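Local coordinates for Glyoxalase/bleomycin resistance protein/dioxygenase (PDB 4N04) that belongs to the glyoxalase/bleomycin-resistance (VOC) superfamily and may act as a dioxygenase, its substrate not being established, at residues A60-L72 with D103-P115. The protein carries 1 engineered substitution. Residues are numbered along the deposited sequence; the frame is centred on the assembly and turned at random.
Sequences AGHAMQTLIVEDL and DPDGSEIAFGEVP. Engineered in segment 60-72: Met64 (natural residue Val).
Strands 64-69 and 108-113 pair in parallel, Met64 beside Glu108 and Ile68 beside Gly112. The backbone ladder starts where Glu108 N donates to Ala63 O at 3.0 Å. Gln65 N then donates to Glu108 O, and Ala110 N to Gln65 O. Leu67 N, Gly112 N and Val69 N carry the ladder on to Ala110 O, Leu67 O and Gly112 O.

Before the strands, Ser107 OG accepts Ala63 N at 2.9 Å, with an angle of 158° at the hydrogen. Its chi1 of -77° sets OG beside its own backbone N and opposite the carbonyl carbon. A water accepts from Gly61 N and donates to Asp103 OD2, 2.8 Å away. It also accepts from Ser107 OG, tying the two loops together. Asp103 OD1 accepts Ser107 N, just past the type I turn 103-106, from above the carboxylate plane.

Apolar packing lies mainly on the face of Leu67 and Phe111. These two side chains run side by side, and Leu67 CD1 meets Phe111 CE1 at 3.6 Å. Val69 CG1 comes to the edge of the same ring, near its plane. Leu72 CD1 reaches Phe111 CB at 3.5 Å, while Leu72 CB and CD2 pack across the Glu113 chain. On the other face, Ile68 CD1 lies over Gly112 CA at 3.7 Å. The engineered selenomethionine Met64 stands alongside Glu108 there.

Strand 108-113 also pairs antiparallel with strand 97-102, and Arg97 forms a salt bridge with Glu113. Strand 64-69 is the outermost strand on this side of the four-stranded sheet within the chain. Helix 72-81 packs on Val69 and Phe111, and helix 17-28 on Ile109 and Phe111. Helix 72-81 and strands 88-91 and 97-102 lie between the two paired strands in the chain, giving the βαβββ order of a VOC module.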
loop_
_atom_site.group_PDB
_atom_site.type_symbol
_atom_site.label_atom_id
_atom_site.label_comp_id
_atom_site.label_asym_id
_atom_site.label_seq_id
_atom_site.Cartn_x
_atom_site.Cartn_y
_atom_site.Cartn_z
ATOM N N ALA A 60 -3.159 -13.585 5.925
ATOM C CA ALA A 60 -2.222 -12.461 5.905
ATOM C C ALA A 60 -0.976 -12.777 5.081
ATOM O O ALA A 60 -0.544 -13.925 5.026
ATOM C CB ALA A 60 -1.846 -12.065 7.320
ATOM N N GLY A 61 -0.431 -11.760 4.415
ATOM C CA GLY A 61 0.859 -11.860 3.750
ATOM C C GLY A 61 0.815 -12.504 2.383
ATOM O O GLY A 61 1.820 -13.002 1.901
ATOM N N HIS A 62 -0.357 -12.494 1.757
ATOM C CA HIS A 62 -0.537 -13.125 0.460
ATOM C C HIS A 62 -1.121 -12.182 -0.575
ATOM O O HIS A 62 -1.389 -12.606 -1.701
ATOM C CB HIS A 62 -1.484 -14.308 0.590
ATOM C CG HIS A 62 -0.910 -15.449 1.352
ATOM N ND1 HIS A 62 0.109 -16.230 0.854
ATOM C CD2 HIS A 62 -1.214 -15.954 2.570
ATOM C CE1 HIS A 62 0.407 -17.171 1.732
ATOM N NE2 HIS A 62 -0.381 -17.023 2.782
ATOM N N ALA A 63 -1.348 -10.926 -0.185
ATOM C CA ALA A 63 -2.099 -10.010 -1.031
ATOM C C ALA A 63 -1.169 -9.400 -2.064
ATOM O O ALA A 63 0.049 -9.367 -1.882
ATOM C CB ALA A 63 -2.786 -8.922 -0.192
HETATM N N MSE A 64 -1.736 -8.943 -3.166
HETATM C CA MSE A 64 -0.943 -8.170 -4.103
HETATM C C MSE A 64 -1.755 -7.053 -4.716
HETATM O O MSE A 64 -2.789 -7.292 -5.323
HETATM C CB MSE A 64 -0.297 -9.055 -5.166
HETATM C CG MSE A 64 -1.188 -10.093 -5.771
HETATM SE SE MSE A 64 0.016 -11.418 -6.531
HETATM C CE MSE A 64 0.893 -11.936 -4.858
ATOM N N GLN A 65 -1.288 -5.826 -4.511
ATOM C CA GLN A 65 -1.962 -4.649 -5.030
ATOM C C GLN A 65 -0.954 -3.792 -5.783
ATOM O O GLN A 65 0.195 -3.662 -5.365
ATOM C CB GLN A 65 -2.605 -3.860 -3.883
ATOM C CG GLN A 65 -3.416 -4.704 -2.892
ATOM C CD GLN A 65 -4.694 -5.296 -3.491
ATOM O OE1 GLN A 65 -5.008 -5.073 -4.650
ATOM N NE2 GLN A 65 -5.434 -6.048 -2.694
ATOM N N THR A 66 -1.367 -3.220 -6.906
ATOM C CA THR A 66 -0.473 -2.342 -7.650
ATOM C C THR A 66 -1.092 -0.971 -7.863
ATOM O O THR A 66 -2.244 -0.862 -8.285
ATOM C CB THR A 66 -0.059 -2.953 -9.002
ATOM O OG1 THR A 66 0.553 -4.223 -8.769
ATOM C CG2 THR A 66 0.931 -2.064 -9.707
ATOM N N LEU A 67 -0.338 0.080 -7.548
ATOM C CA LEU A 67 -0.818 1.426 -7.829
ATOM C C LEU A 67 0.106 2.092 -8.831
ATOM O O LEU A 67 1.317 2.171 -8.635
ATOM C CB LEU A 67 -0.938 2.296 -6.571
ATOM C CG LEU A 67 -1.202 1.745 -5.168
ATOM C CD1 LEU A 67 -1.608 2.871 -4.225
ATOM C CD2 LEU A 67 -2.239 0.678 -5.175
ATOM N N ILE A 68 -0.479 2.557 -9.920
ATOM C CA ILE A 68 0.274 3.273 -10.925
ATOM C C ILE A 68 0.034 4.731 -10.627
ATOM O O ILE A 68 -1.110 5.180 -10.638
ATOM C CB ILE A 68 -0.211 2.921 -12.340
ATOM C CG1 ILE A 68 -0.073 1.408 -12.583
ATOM C CG2 ILE A 68 0.545 3.725 -13.365
ATOM C CD1 ILE A 68 1.285 0.871 -12.264
ATOM N N VAL A 69 1.099 5.460 -10.313
ATOM C CA VAL A 69 0.949 6.837 -9.842
ATOM C C VAL A 69 1.559 7.842 -10.794
ATOM O O VAL A 69 2.250 7.479 -11.737
ATOM C CB VAL A 69 1.562 7.042 -8.440
ATOM C CG1 VAL A 69 0.950 6.065 -7.454
ATOM C CG2 VAL A 69 3.058 6.885 -8.483
ATOM N N GLU A 70 1.294 9.116 -10.539
ATOM C CA GLU A 70 1.891 10.183 -11.325
ATOM C C GLU A 70 3.343 10.384 -10.914
ATOM O O GLU A 70 4.219 10.453 -11.764
ATOM C CB GLU A 70 1.111 11.487 -11.154
ATOM C CG GLU A 70 -0.344 11.423 -11.602
ATOM C CD GLU A 70 -0.994 12.798 -11.683
ATOM O OE1 GLU A 70 -0.527 13.629 -12.491
ATOM O OE2 GLU A 70 -1.964 13.055 -10.936
ATOM N N ASP A 71 3.594 10.458 -9.610
ATOM C CA ASP A 71 4.928 10.795 -9.110
ATOM C C ASP A 71 5.534 9.671 -8.274
ATOM O O ASP A 71 5.444 9.685 -7.042
ATOM C CB ASP A 71 4.866 12.084 -8.271
ATOM C CG ASP A 71 6.238 12.717 -8.046
ATOM O OD1 ASP A 71 6.289 13.926 -7.728
ATOM O OD2 ASP A 71 7.263 12.016 -8.189
ATOM N N LEU A 72 6.171 8.713 -8.942
ATOM C CA LEU A 72 6.778 7.584 -8.254
ATOM C C LEU A 72 7.868 8.031 -7.280
ATOM O O LEU A 72 8.029 7.456 -6.205
ATOM C CB LEU A 72 7.351 6.599 -9.260
ATOM C CG LEU A 72 7.766 5.252 -8.672
ATOM C CD1 LEU A 72 6.604 4.603 -7.938
ATOM C CD2 LEU A 72 8.258 4.341 -9.773
ATOM N N ASP A 103 4.710 -5.534 3.155
ATOM C CA ASP A 103 4.113 -5.158 4.448
ATOM C C ASP A 103 4.615 -6.097 5.551
ATOM O O ASP A 103 5.275 -7.095 5.241
ATOM C CB ASP A 103 2.564 -5.033 4.358
ATOM C CG ASP A 103 1.813 -6.376 4.424
ATOM O OD1 ASP A 103 2.405 -7.458 4.623
ATOM O OD2 ASP A 103 0.571 -6.332 4.295
ATOM N N PRO A 104 4.338 -5.782 6.830
ATOM C CA PRO A 104 4.840 -6.639 7.918
ATOM C C PRO A 104 4.530 -8.140 7.789
ATOM O O PRO A 104 5.289 -8.958 8.297
ATOM C CB PRO A 104 4.166 -6.041 9.154
ATOM C CG PRO A 104 4.083 -4.588 8.834
ATOM C CD PRO A 104 3.763 -4.530 7.357
ATOM N N ASP A 105 3.466 -8.498 7.089
ATOM C CA ASP A 105 3.144 -9.912 6.880
ATOM C C ASP A 105 3.699 -10.519 5.597
ATOM O O ASP A 105 3.656 -11.740 5.419
ATOM C CB ASP A 105 1.636 -10.122 6.919
ATOM C CG ASP A 105 1.066 -9.889 8.299
ATOM O OD1 ASP A 105 1.302 -10.734 9.186
ATOM O OD2 ASP A 105 0.391 -8.861 8.499
ATOM N N GLY A 106 4.208 -9.684 4.697
ATOM C CA GLY A 106 4.763 -10.187 3.456
ATOM C C GLY A 106 3.926 -9.945 2.208
ATOM O O GLY A 106 4.325 -10.336 1.113
ATOM N N SER A 107 2.765 -9.317 2.354
ATOM C CA SER A 107 1.988 -8.943 1.185
ATOM C C SER A 107 2.768 -7.922 0.353
ATOM O O SER A 107 3.574 -7.158 0.891
ATOM C CB SER A 107 0.632 -8.381 1.586
ATOM O OG SER A 107 -0.244 -9.414 1.966
ATOM N N GLU A 108 2.524 -7.923 -0.955
ATOM C CA GLU A 108 3.254 -7.073 -1.894
ATOM C C GLU A 108 2.426 -5.874 -2.326
ATOM O O GLU A 108 1.344 -6.028 -2.891
ATOM C CB GLU A 108 3.655 -7.878 -3.135
ATOM C CG GLU A 108 4.590 -9.042 -2.841
ATOM C CD GLU A 108 4.822 -9.966 -4.047
ATOM O OE1 GLU A 108 4.280 -9.688 -5.137
ATOM O OE2 GLU A 108 5.545 -10.982 -3.902
ATOM N N ILE A 109 2.933 -4.682 -2.045
ATOM C CA ILE A 109 2.311 -3.464 -2.534
ATOM C C ILE A 109 3.249 -2.808 -3.534
ATOM O O ILE A 109 4.287 -2.266 -3.150
ATOM C CB ILE A 109 2.041 -2.447 -1.389
ATOM C CG1 ILE A 109 1.434 -3.149 -0.181
ATOM C CG2 ILE A 109 1.141 -1.326 -1.872
ATOM C CD1 ILE A 109 0.050 -3.690 -0.432
ATOM N N ALA A 110 2.887 -2.850 -4.810
ATOM C CA ALA A 110 3.747 -2.292 -5.847
ATOM C C ALA A 110 3.273 -0.934 -6.359
ATOM O O ALA A 110 2.069 -0.656 -6.436
ATOM C CB ALA A 110 3.918 -3.272 -7.002
ATOM N N PHE A 111 4.248 -0.096 -6.698
ATOM C CA PHE A 111 3.997 1.226 -7.243
ATOM C C PHE A 111 4.729 1.371 -8.551
ATOM O O PHE A 111 5.948 1.213 -8.618
ATOM C CB PHE A 111 4.483 2.303 -6.285
ATOM C CG PHE A 111 3.708 2.377 -5.011
ATOM C CD1 PHE A 111 2.644 3.252 -4.886
ATOM C CD2 PHE A 111 4.049 1.581 -3.932
ATOM C CE1 PHE A 111 1.931 3.329 -3.710
ATOM C CE2 PHE A 111 3.342 1.652 -2.747
ATOM C CZ PHE A 111 2.275 2.527 -2.633
ATOM N N GLY A 112 3.978 1.675 -9.600
ATOM C CA GLY A 112 4.557 1.880 -10.909
ATOM C C GLY A 112 4.278 3.272 -11.431
ATOM O O GLY A 112 3.678 4.101 -10.747
ATOM N N GLU A 113 4.720 3.522 -12.655
ATOM C CA GLU A 113 4.528 4.813 -13.284
ATOM C C GLU A 113 4.524 4.691 -14.799
ATOM O O GLU A 113 5.116 3.778 -15.374
ATOM C CB GLU A 113 5.613 5.791 -12.840
ATOM C CG GLU A 113 7.024 5.335 -13.145
ATOM C CD GLU A 113 8.032 6.473 -13.081
ATOM O OE1 GLU A 113 7.652 7.582 -12.642
ATOM O OE2 GLU A 113 9.202 6.261 -13.480
ATOM N N VAL A 114 3.853 5.640 -15.435
ATOM C CA VAL A 114 3.736 5.688 -16.889
ATOM C C VAL A 114 5.057 6.098 -17.571
ATOM O O VAL A 114 5.924 6.723 -16.955
ATOM C CB VAL A 114 2.583 6.644 -17.282
ATOM C CG1 VAL A 114 1.378 6.396 -16.368
ATOM C CG2 VAL A 114 3.024 8.081 -17.156
ATOM N N PRO A 115 5.211 5.734 -18.841
ATOM C CA PRO A 115 6.410 6.094 -19.601
ATOM C C PRO A 115 6.547 7.603 -19.831
ATOM O O PRO A 115 5.561 8.344 -19.828
ATOM C CB PRO A 115 6.448 5.336 -20.928
HETATM O O HOH W 1 -0.568 -8.815 4.682
#